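Local coordinates for protein pantothenate synthetase (Francisella tularensis subsp. tularensis, PDB 3N8H) that probably catalyses the ATP-dependent condensation of pantoate with beta-alanine to pantothenate, by way of a pantoyl-adenylate intermediate, at residues 150-155 and 186-191; 206-211 and 221-226; 159-164 and 171-176. All coordinates share one frame; numbering follows the deposited sequence.

Interaction 1: residues 150-155 and 186-191; sequences GEKDYQ and PLSSRN. With AMP (adenosine monophosphate), chain D; PRO (proline), chain C.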
# COMPACT_ATOMS: atom_id res chain seq x y z
N GLY A 150 7.24 -12.20 -15.79
CA GLY A 150 7.61 -12.23 -17.19
C GLY A 150 8.04 -10.84 -17.67
O GLY A 150 7.43 -9.82 -17.34
N GLU A 151 9.11 -10.80 -18.45
CA GLU A 151 9.58 -9.56 -19.06
C GLU A 151 8.52 -8.90 -19.98
O GLU A 151 8.52 -7.68 -20.20
CB GLU A 151 10.85 -9.86 -19.85
CG GLU A 151 11.42 -8.69 -20.60
CD GLU A 151 12.56 -9.11 -21.48
OE1 GLU A 151 12.33 -9.28 -22.70
OE2 GLU A 151 13.67 -9.29 -20.95
N LYS A 152 7.62 -9.71 -20.51
CA LYS A 152 6.62 -9.17 -21.44
C LYS A 152 5.84 -8.00 -20.86
O LYS A 152 5.48 -7.06 -21.57
CB LYS A 152 5.63 -10.26 -21.85
CG LYS A 152 4.79 -9.85 -23.06
CD LYS A 152 3.72 -10.86 -23.35
CE LYS A 152 2.48 -10.54 -22.58
NZ LYS A 152 1.66 -11.77 -22.44
N ASP A 153 5.52 -8.09 -19.57
CA ASP A 153 4.84 -7.00 -18.89
C ASP A 153 5.91 -6.14 -18.22
O ASP A 153 6.11 -6.17 -16.99
CB ASP A 153 3.84 -7.59 -17.91
CG ASP A 153 2.81 -8.46 -18.59
OD1 ASP A 153 1.88 -7.88 -19.21
OD2 ASP A 153 2.93 -9.71 -18.53
N TYR A 154 6.62 -5.39 -19.06
CA TYR A 154 7.84 -4.69 -18.64
C TYR A 154 7.63 -3.64 -17.55
O TYR A 154 8.41 -3.55 -16.56
CB TYR A 154 8.49 -4.00 -19.84
CG TYR A 154 9.95 -3.70 -19.61
CD1 TYR A 154 10.91 -4.69 -19.79
CD2 TYR A 154 10.36 -2.43 -19.21
CE1 TYR A 154 12.26 -4.42 -19.59
CE2 TYR A 154 11.72 -2.14 -19.00
CZ TYR A 154 12.66 -3.15 -19.19
OH TYR A 154 14.00 -2.90 -18.99
N GLN A 155 6.62 -2.81 -17.75
CA GLN A 155 6.32 -1.76 -16.78
C GLN A 155 5.87 -2.37 -15.44
O GLN A 155 6.28 -1.93 -14.36
CB GLN A 155 5.25 -0.85 -17.34
CG GLN A 155 5.77 0.09 -18.41
CD GLN A 155 4.63 0.80 -19.12
OE1 GLN A 155 3.95 0.21 -19.98
NE2 GLN A 155 4.40 2.05 -18.75
N PRO A 186 3.93 -13.24 -28.91
CA PRO A 186 4.02 -13.62 -27.51
C PRO A 186 2.85 -14.52 -27.11
O PRO A 186 1.71 -14.31 -27.54
CB PRO A 186 3.85 -12.29 -26.76
CG PRO A 186 4.16 -11.26 -27.73
CD PRO A 186 3.84 -11.78 -29.08
N LEU A 187 3.13 -15.52 -26.28
CA LEU A 187 2.04 -16.26 -25.65
C LEU A 187 1.30 -15.36 -24.64
O LEU A 187 1.93 -14.60 -23.89
CB LEU A 187 2.58 -17.52 -24.98
CG LEU A 187 3.20 -18.45 -26.03
CD1 LEU A 187 3.94 -19.57 -25.34
CD2 LEU A 187 2.08 -18.97 -26.95
N SER A 188 -0.03 -15.42 -24.66
CA SER A 188 -0.87 -14.61 -23.76
C SER A 188 -2.23 -15.29 -23.57
O SER A 188 -2.75 -15.88 -24.52
CB SER A 188 -1.06 -13.22 -24.36
OG SER A 188 -1.34 -12.27 -23.35
N SER A 189 -2.81 -15.18 -22.38
CA SER A 189 -4.11 -15.81 -22.09
C SER A 189 -5.22 -15.29 -23.01
O SER A 189 -6.06 -16.06 -23.47
CB SER A 189 -4.51 -15.64 -20.62
OG SER A 189 -3.57 -16.29 -19.77
N ARG A 190 -5.22 -13.98 -23.26
CA ARG A 190 -6.22 -13.38 -24.13
C ARG A 190 -6.16 -13.94 -25.56
O ARG A 190 -7.14 -13.84 -26.31
CB ARG A 190 -6.10 -11.84 -24.13
CG ARG A 190 -6.71 -11.17 -22.89
CD ARG A 190 -6.57 -9.62 -22.98
NE ARG A 190 -6.96 -8.94 -21.75
CZ ARG A 190 -6.13 -8.72 -20.73
NH1 ARG A 190 -4.87 -9.13 -20.80
NH2 ARG A 190 -6.56 -8.10 -19.63
N ASN A 191 -5.02 -14.52 -25.93
CA ASN A 191 -4.89 -15.18 -27.23
C ASN A 191 -5.99 -16.24 -27.42
O ASN A 191 -6.34 -16.57 -28.56
CB ASN A 191 -3.52 -15.89 -27.39
CG ASN A 191 -2.35 -14.94 -27.62
OD1 ASN A 191 -2.49 -13.72 -27.51
ND2 ASN A 191 -1.19 -15.51 -27.95
P AMP D . -0.96 -12.90 -16.47
O1P AMP D . -1.56 -14.23 -16.03
O2P AMP D . -1.05 -12.58 -17.93
O3P AMP D . -1.36 -11.76 -15.61
O5' AMP D . 0.64 -13.16 -16.33
C5' AMP D . 1.21 -13.78 -15.17
C4' AMP D . 2.71 -13.74 -15.25
O4' AMP D . 3.15 -14.48 -16.44
C3' AMP D . 3.30 -12.32 -15.39
O3' AMP D . 4.57 -12.25 -14.71
C2' AMP D . 3.51 -12.20 -16.89
O2' AMP D . 4.46 -11.23 -17.31
C1' AMP D . 3.94 -13.63 -17.24
N9 AMP D . 3.78 -13.92 -18.67
C8 AMP D . 2.65 -13.72 -19.40
N7 AMP D . 2.86 -14.07 -20.70
C5 AMP D . 4.15 -14.47 -20.81
C6 AMP D . 5.02 -14.97 -21.91
N6 AMP D . 4.51 -15.07 -23.15
N1 AMP D . 6.29 -15.30 -21.64
C2 AMP D . 6.78 -15.16 -20.38
N3 AMP D . 6.05 -14.72 -19.33
C4 AMP D . 4.75 -14.37 -19.48
N PRO C . -1.86 -9.38 -17.42
CA PRO C . -2.49 -8.46 -16.47
C PRO C . -3.78 -7.89 -17.07
O PRO C . -4.05 -8.10 -18.26
CB PRO C . -1.44 -7.36 -16.32
CG PRO C . -0.14 -8.08 -16.53
CD PRO C . -0.42 -9.14 -17.56

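Interaction 2: residues 206-211 and 221-226; sequences YEILRQ and TNKINS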
# COMPACT_ATOMS: atom_id res chain seq x y z
N TYR A 206 3.53 -10.09 -36.86
CA TYR A 206 4.86 -10.49 -36.44
C TYR A 206 5.81 -10.82 -37.59
O TYR A 206 7.04 -10.81 -37.42
CB TYR A 206 4.80 -11.56 -35.36
CG TYR A 206 4.59 -10.90 -34.04
CD1 TYR A 206 5.66 -10.65 -33.18
CD2 TYR A 206 3.33 -10.42 -33.69
CE1 TYR A 206 5.46 -9.98 -31.97
CE2 TYR A 206 3.13 -9.75 -32.50
CZ TYR A 206 4.20 -9.53 -31.65
OH TYR A 206 3.97 -8.86 -30.49
N GLU A 207 5.24 -11.08 -38.76
CA GLU A 207 6.04 -11.28 -39.96
C GLU A 207 6.57 -9.92 -40.36
O GLU A 207 7.70 -9.78 -40.81
CB GLU A 207 5.16 -11.86 -41.06
CG GLU A 207 5.90 -12.38 -42.28
CD GLU A 207 4.97 -13.10 -43.26
OE1 GLU A 207 4.99 -12.75 -44.46
OE2 GLU A 207 4.22 -14.01 -42.82
N ILE A 208 5.75 -8.90 -40.14
CA ILE A 208 6.12 -7.51 -40.41
C ILE A 208 7.16 -7.02 -39.41
O ILE A 208 8.17 -6.42 -39.78
CB ILE A 208 4.87 -6.61 -40.34
CG1 ILE A 208 3.93 -6.92 -41.52
CG2 ILE A 208 5.25 -5.14 -40.30
CD1 ILE A 208 2.60 -6.23 -41.44
N LEU A 209 6.92 -7.27 -38.14
CA LEU A 209 7.83 -6.82 -37.11
C LEU A 209 9.23 -7.40 -37.31
O LEU A 209 10.22 -6.69 -37.20
CB LEU A 209 7.28 -7.16 -35.71
CG LEU A 209 6.05 -6.33 -35.27
CD1 LEU A 209 5.41 -6.91 -33.99
CD2 LEU A 209 6.41 -4.84 -35.12
N ARG A 210 9.30 -8.69 -37.63
CA ARG A 210 10.59 -9.37 -37.81
C ARG A 210 11.45 -8.83 -38.95
O ARG A 210 12.67 -8.92 -38.89
CB ARG A 210 10.38 -10.87 -38.00
CG ARG A 210 10.34 -11.58 -36.69
CD ARG A 210 10.34 -13.08 -36.84
NE ARG A 210 10.43 -13.66 -35.51
CZ ARG A 210 10.14 -14.93 -35.22
NH1 ARG A 210 9.75 -15.75 -36.18
NH2 ARG A 210 10.27 -15.35 -33.97
N GLN A 211 10.80 -8.28 -39.97
CA GLN A 211 11.51 -7.64 -41.08
C GLN A 211 11.79 -6.14 -40.87
O GLN A 211 12.32 -5.50 -41.77
CB GLN A 211 10.69 -7.79 -42.36
CG GLN A 211 10.28 -9.21 -42.69
CD GLN A 211 9.35 -9.28 -43.88
OE1 GLN A 211 8.77 -8.27 -44.28
NE2 GLN A 211 9.20 -10.47 -44.45
N THR A 221 3.39 1.55 -38.40
CA THR A 221 2.05 1.59 -37.85
C THR A 221 1.07 1.32 -39.00
O THR A 221 0.15 0.51 -38.87
CB THR A 221 1.76 2.95 -37.15
OG1 THR A 221 2.60 3.07 -35.99
CG2 THR A 221 0.32 3.02 -36.68
N ASN A 222 1.29 1.96 -40.14
CA ASN A 222 0.43 1.75 -41.31
C ASN A 222 0.44 0.30 -41.78
O ASN A 222 -0.59 -0.21 -42.20
CB ASN A 222 0.84 2.67 -42.46
CG ASN A 222 0.60 4.14 -42.14
OD1 ASN A 222 -0.13 4.48 -41.21
ND2 ASN A 222 1.24 5.02 -42.91
N LYS A 223 1.60 -0.35 -41.73
CA LYS A 223 1.68 -1.75 -42.16
C LYS A 223 0.93 -2.67 -41.21
O LYS A 223 0.22 -3.57 -41.65
CB LYS A 223 3.13 -2.20 -42.33
CG LYS A 223 3.77 -1.65 -43.58
CD LYS A 223 5.19 -1.22 -43.31
CE LYS A 223 6.15 -2.37 -43.48
NZ LYS A 223 7.14 -2.03 -44.54
N ILE A 224 1.08 -2.43 -39.92
CA ILE A 224 0.36 -3.19 -38.91
C ILE A 224 -1.17 -2.98 -39.01
O ILE A 224 -1.94 -3.93 -38.97
CB ILE A 224 0.89 -2.86 -37.55
CG1 ILE A 224 2.27 -3.49 -37.42
CG2 ILE A 224 -0.07 -3.32 -36.45
CD1 ILE A 224 3.03 -3.00 -36.23
N ASN A 225 -1.59 -1.73 -39.17
CA ASN A 225 -3.01 -1.44 -39.34
C ASN A 225 -3.59 -2.03 -40.63
O ASN A 225 -4.78 -2.31 -40.71
CB ASN A 225 -3.29 0.07 -39.24
CG ASN A 225 -3.17 0.60 -37.80
OD1 ASN A 225 -3.20 -0.17 -36.83
ND2 ASN A 225 -3.02 1.92 -37.67
N SER A 226 -2.75 -2.25 -41.63
CA SER A 226 -3.26 -2.78 -42.88
C SER A 226 -3.55 -4.29 -42.80
O SER A 226 -4.12 -4.85 -43.73
CB SER A 226 -2.34 -2.44 -44.06
OG SER A 226 -1.23 -3.30 -44.10

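Interaction 3: residues 159-164 and 171-176; sequences LIKQLV and TKIIVC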
# COMPACT_ATOMS: atom_id res chain seq x y z
N LEU A 159 7.49 -1.59 -11.83
CA LEU A 159 6.60 -1.15 -10.78
C LEU A 159 6.64 -2.11 -9.59
O LEU A 159 6.64 -1.68 -8.43
CB LEU A 159 5.17 -1.02 -11.32
CG LEU A 159 4.92 0.13 -12.28
CD1 LEU A 159 3.48 0.12 -12.77
CD2 LEU A 159 5.26 1.45 -11.55
N ILE A 160 6.68 -3.41 -9.85
CA ILE A 160 6.70 -4.34 -8.74
C ILE A 160 8.05 -4.26 -8.00
O ILE A 160 8.12 -4.44 -6.78
CB ILE A 160 6.34 -5.80 -9.19
CG1 ILE A 160 4.85 -5.88 -9.56
CG2 ILE A 160 6.68 -6.83 -8.10
CD1 ILE A 160 4.48 -7.25 -10.17
N LYS A 161 9.13 -3.95 -8.72
CA LYS A 161 10.44 -3.83 -8.07
C LYS A 161 10.39 -2.62 -7.15
O LYS A 161 10.95 -2.64 -6.05
CB LYS A 161 11.59 -3.71 -9.08
CG LYS A 161 11.88 -4.99 -9.90
CD LYS A 161 12.99 -4.74 -10.94
CE LYS A 161 13.58 -6.06 -11.49
NZ LYS A 161 14.56 -5.79 -12.62
N GLN A 162 9.69 -1.57 -7.59
CA GLN A 162 9.59 -0.36 -6.77
C GLN A 162 8.72 -0.63 -5.53
O GLN A 162 9.06 -0.22 -4.42
CB GLN A 162 9.04 0.81 -7.58
CG GLN A 162 9.02 2.13 -6.82
CD GLN A 162 10.41 2.67 -6.57
OE1 GLN A 162 11.24 2.71 -7.48
NE2 GLN A 162 10.68 3.08 -5.33
N LEU A 163 7.62 -1.34 -5.73
CA LEU A 163 6.74 -1.78 -4.64
C LEU A 163 7.48 -2.58 -3.55
O LEU A 163 7.26 -2.37 -2.36
CB LEU A 163 5.64 -2.66 -5.20
CG LEU A 163 4.60 -3.12 -4.19
CD1 LEU A 163 3.59 -2.00 -3.90
CD2 LEU A 163 3.90 -4.44 -4.66
N VAL A 164 8.31 -3.51 -3.98
CA VAL A 164 9.02 -4.41 -3.05
C VAL A 164 10.05 -3.61 -2.24
O VAL A 164 10.23 -3.83 -1.03
CB VAL A 164 9.66 -5.62 -3.84
CG1 VAL A 164 10.84 -6.23 -3.10
CG2 VAL A 164 8.60 -6.68 -4.12
N THR A 171 11.89 -10.09 -0.67
CA THR A 171 11.61 -11.05 -1.71
C THR A 171 12.50 -10.69 -2.89
O THR A 171 12.60 -9.52 -3.25
CB THR A 171 10.13 -10.97 -2.14
OG1 THR A 171 9.30 -11.52 -1.10
CG2 THR A 171 9.90 -11.76 -3.41
N LYS A 172 13.16 -11.67 -3.48
CA LYS A 172 13.95 -11.42 -4.67
C LYS A 172 13.02 -11.50 -5.88
O LYS A 172 12.08 -12.30 -5.90
CB LYS A 172 15.09 -12.42 -4.79
CG LYS A 172 15.96 -12.22 -6.01
CD LYS A 172 17.40 -12.67 -5.75
CE LYS A 172 17.73 -13.96 -6.49
NZ LYS A 172 17.28 -15.18 -5.77
N ILE A 173 13.26 -10.65 -6.88
CA ILE A 173 12.48 -10.70 -8.12
C ILE A 173 13.30 -11.26 -9.27
O ILE A 173 14.36 -10.74 -9.59
CB ILE A 173 11.92 -9.32 -8.48
CG1 ILE A 173 10.81 -8.97 -7.48
CG2 ILE A 173 11.38 -9.29 -9.92
CD1 ILE A 173 10.64 -7.51 -7.27
N ILE A 174 12.79 -12.34 -9.87
CA ILE A 174 13.41 -13.00 -11.02
C ILE A 174 12.59 -12.70 -12.29
O ILE A 174 11.43 -13.11 -12.39
CB ILE A 174 13.47 -14.53 -10.81
CG1 ILE A 174 14.21 -14.87 -9.51
CG2 ILE A 174 14.17 -15.19 -11.99
CD1 ILE A 174 13.42 -14.56 -8.23
N VAL A 175 13.17 -11.97 -13.24
CA VAL A 175 12.50 -11.66 -14.51
C VAL A 175 12.82 -12.73 -15.57
O VAL A 175 13.97 -13.12 -15.72
CB VAL A 175 12.93 -10.28 -15.05
CG1 VAL A 175 12.12 -9.90 -16.28
CG2 VAL A 175 12.75 -9.24 -13.95
N CYS A 176 11.80 -13.16 -16.30
CA CYS A 176 11.92 -14.30 -17.20
C CYS A 176 11.56 -13.93 -18.64
O CYS A 176 10.66 -13.14 -18.85
CB CYS A 176 11.01 -15.44 -16.71
SG CYS A 176 11.41 -16.03 -15.02

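Interaction 1: residues 150-155 and 186-191
Lys152 lays the methylene part of its side chain across the ring of Pro186, CD against CB at 3.7 Å, the two side chains crossing at about a right angle. CG stands anti to the backbone N (chi1 -166°), and the chain then bends at chi3 (89°), which carries the ammonium past Pro186 to the two residues that follow it. There NZ donates to the backbone O of Leu187 and to OG of Ser188, each at 3.2 Å. It approaches the Leu187 carbonyl 20° off its plane. NZ also comes to 3.1 Å from N7 of the AMP adenine, so the buried amine sits between protein acceptors and the nucleotide base. The same Leu187 O takes a second, nearly straight bond from N6 of AMP at 2.7 Å, so one carbonyl reads the amino group of adenine and helps hold the lysine.

On the ribose, Gly150 N donates to O3', and Asp153 OD2 accepts from O2' over a very short 2.5 Å. Arg190, extended from CG to NE, brings NH1 and NH2 astride O of the bound proline, 2.9 Å from each, while NH2 also pairs with Asp69. Met32, His39 and Gln179 supply further bonds to AMP. The two segments thus contribute to one pocket holding the nucleotide and the bound proline side by side, part of an adenylate-binding site of the HUP-type alpha/beta fold, consistent with the ATP site expected of pantothenate synthetases.

Interaction 2: residues 206-211 and 221-226
Ile208 is the first residue of 206-211 to meet the other helix, and it does so with both of its branches. CD1 lies 3.6 Å from the backbone O of Lys223, an apolar methyl resting against the peptide, while CG2 sits 4.2 Å from CB of the same lysine. The fork is that of a beta-branched residue; with CG1 anti to the carbonyl carbon (chi1 -68°) and CG2 anti to the backbone N, both arms are turned to the root of Lys223. That lysine bends repeatedly beyond CB, and its contribution here comes from CB and the backbone. Its O is also the acceptor for OG of Ser226, at 2.9 Å. Ile208 CG2 reaches on to CG1 of Ile224 at 4.5 Å, a looser contact, although the CA atoms of these two isoleucines are the nearest pair across the segments.

One residue on, Leu209 touches with a single branch, CD2, which meets CD1 of Ile224 at 4.0 Å; the two side chains cross at about a right angle. Its other methyl, CD1, turns back within its own helix and lies over the centre of the Tyr206 ring, 3.6 Å above the plane. Leu209 therefore bridges the helix partner and the tyrosine, whose OH bonds to Asp254 in strand 250-257. Ile224 in turn packs on Leu231 of strand 230-237.

The segment axes run nearly antiparallel, at 158°, and are 10.0 Å apart at their closest, with a thin apolar seam between them. This is an antiparallel helical hairpin, made of consecutive helices 196-210 and 217-225 in the C-terminal part of the enzyme, beside its three-stranded antiparallel sheet.

Interaction 3: residues 159-164 and 171-176
With CG1 anti to the carbonyl carbon (chi1 -71°) and chi2 at 152°, Ile173 extends CD1 from strand 172-176 to the surface of helix 159-164, where Val164, Lys161 and Ile160 receive it. Val164 has CG2 anti to the carbonyl carbon, and this methyl meets Ile173 CD1 tip to tip at 3.8 Å. On Lys161 the same CD1 rests against the start of the side chain, 3.8 Å from CG, and is equally near CA. Ile160 closes the group with CG2, 4.1 Å from Ile173 CD1, its side chain slanting across that of the strand residue. One strand methyl thus meets three residues, at positions i, i+1 and i+4, on the helix face turned to the strand.

Contacts flank this point in both directions along the strand. Val164 CG1 lies 3.7 Å from the backbone O of Thr171, whose hydroxyl is bonded to Pro144 O. Toward the other end, Lys161 runs out extended and crosses Val175 at about a right angle, with CE 4.1 Å from CG2. The aliphatic part of this exposed lysine thereby lies along the solvent side of the packing. The contact consists of van der Waals packing.

The helix and strand segments run antiparallel, at 171°, as the second half of a beta-alpha-beta crossover. Strand 172-176 is, within this chain, an edge strand of the parallel sheet and pairs with 146-150, against which Ile160 also packs. From the same helix, Leu159, Ile160 and Leu163 lean on helix 127-142, while Gln162 and Leu163 touch the second subunit, Gln162 bonding to its Asp103.

In the fold
Following the chain, strand 146-150 leads through the loop of 150-155 into helix 154-166. Interaction 3 closes first, where this helix meets strand 172-176 across a short connection. It is nested inside the larger loop closed by interaction 1, when the chain returns at 186-191 to the turn just before that helix. Glu151 N lies 2.8 Å from Cys176 O, a probable hydrogen bond that joins the two contacts. Interaction 2 comes later, in series, pairing helices 196-210 and 217-225, its centre about 19 Å from that of interaction 1. Tyr206 touches Pro186, linking that helical pair to the nucleotide site, whereas interactions 2 and 3 do not touch.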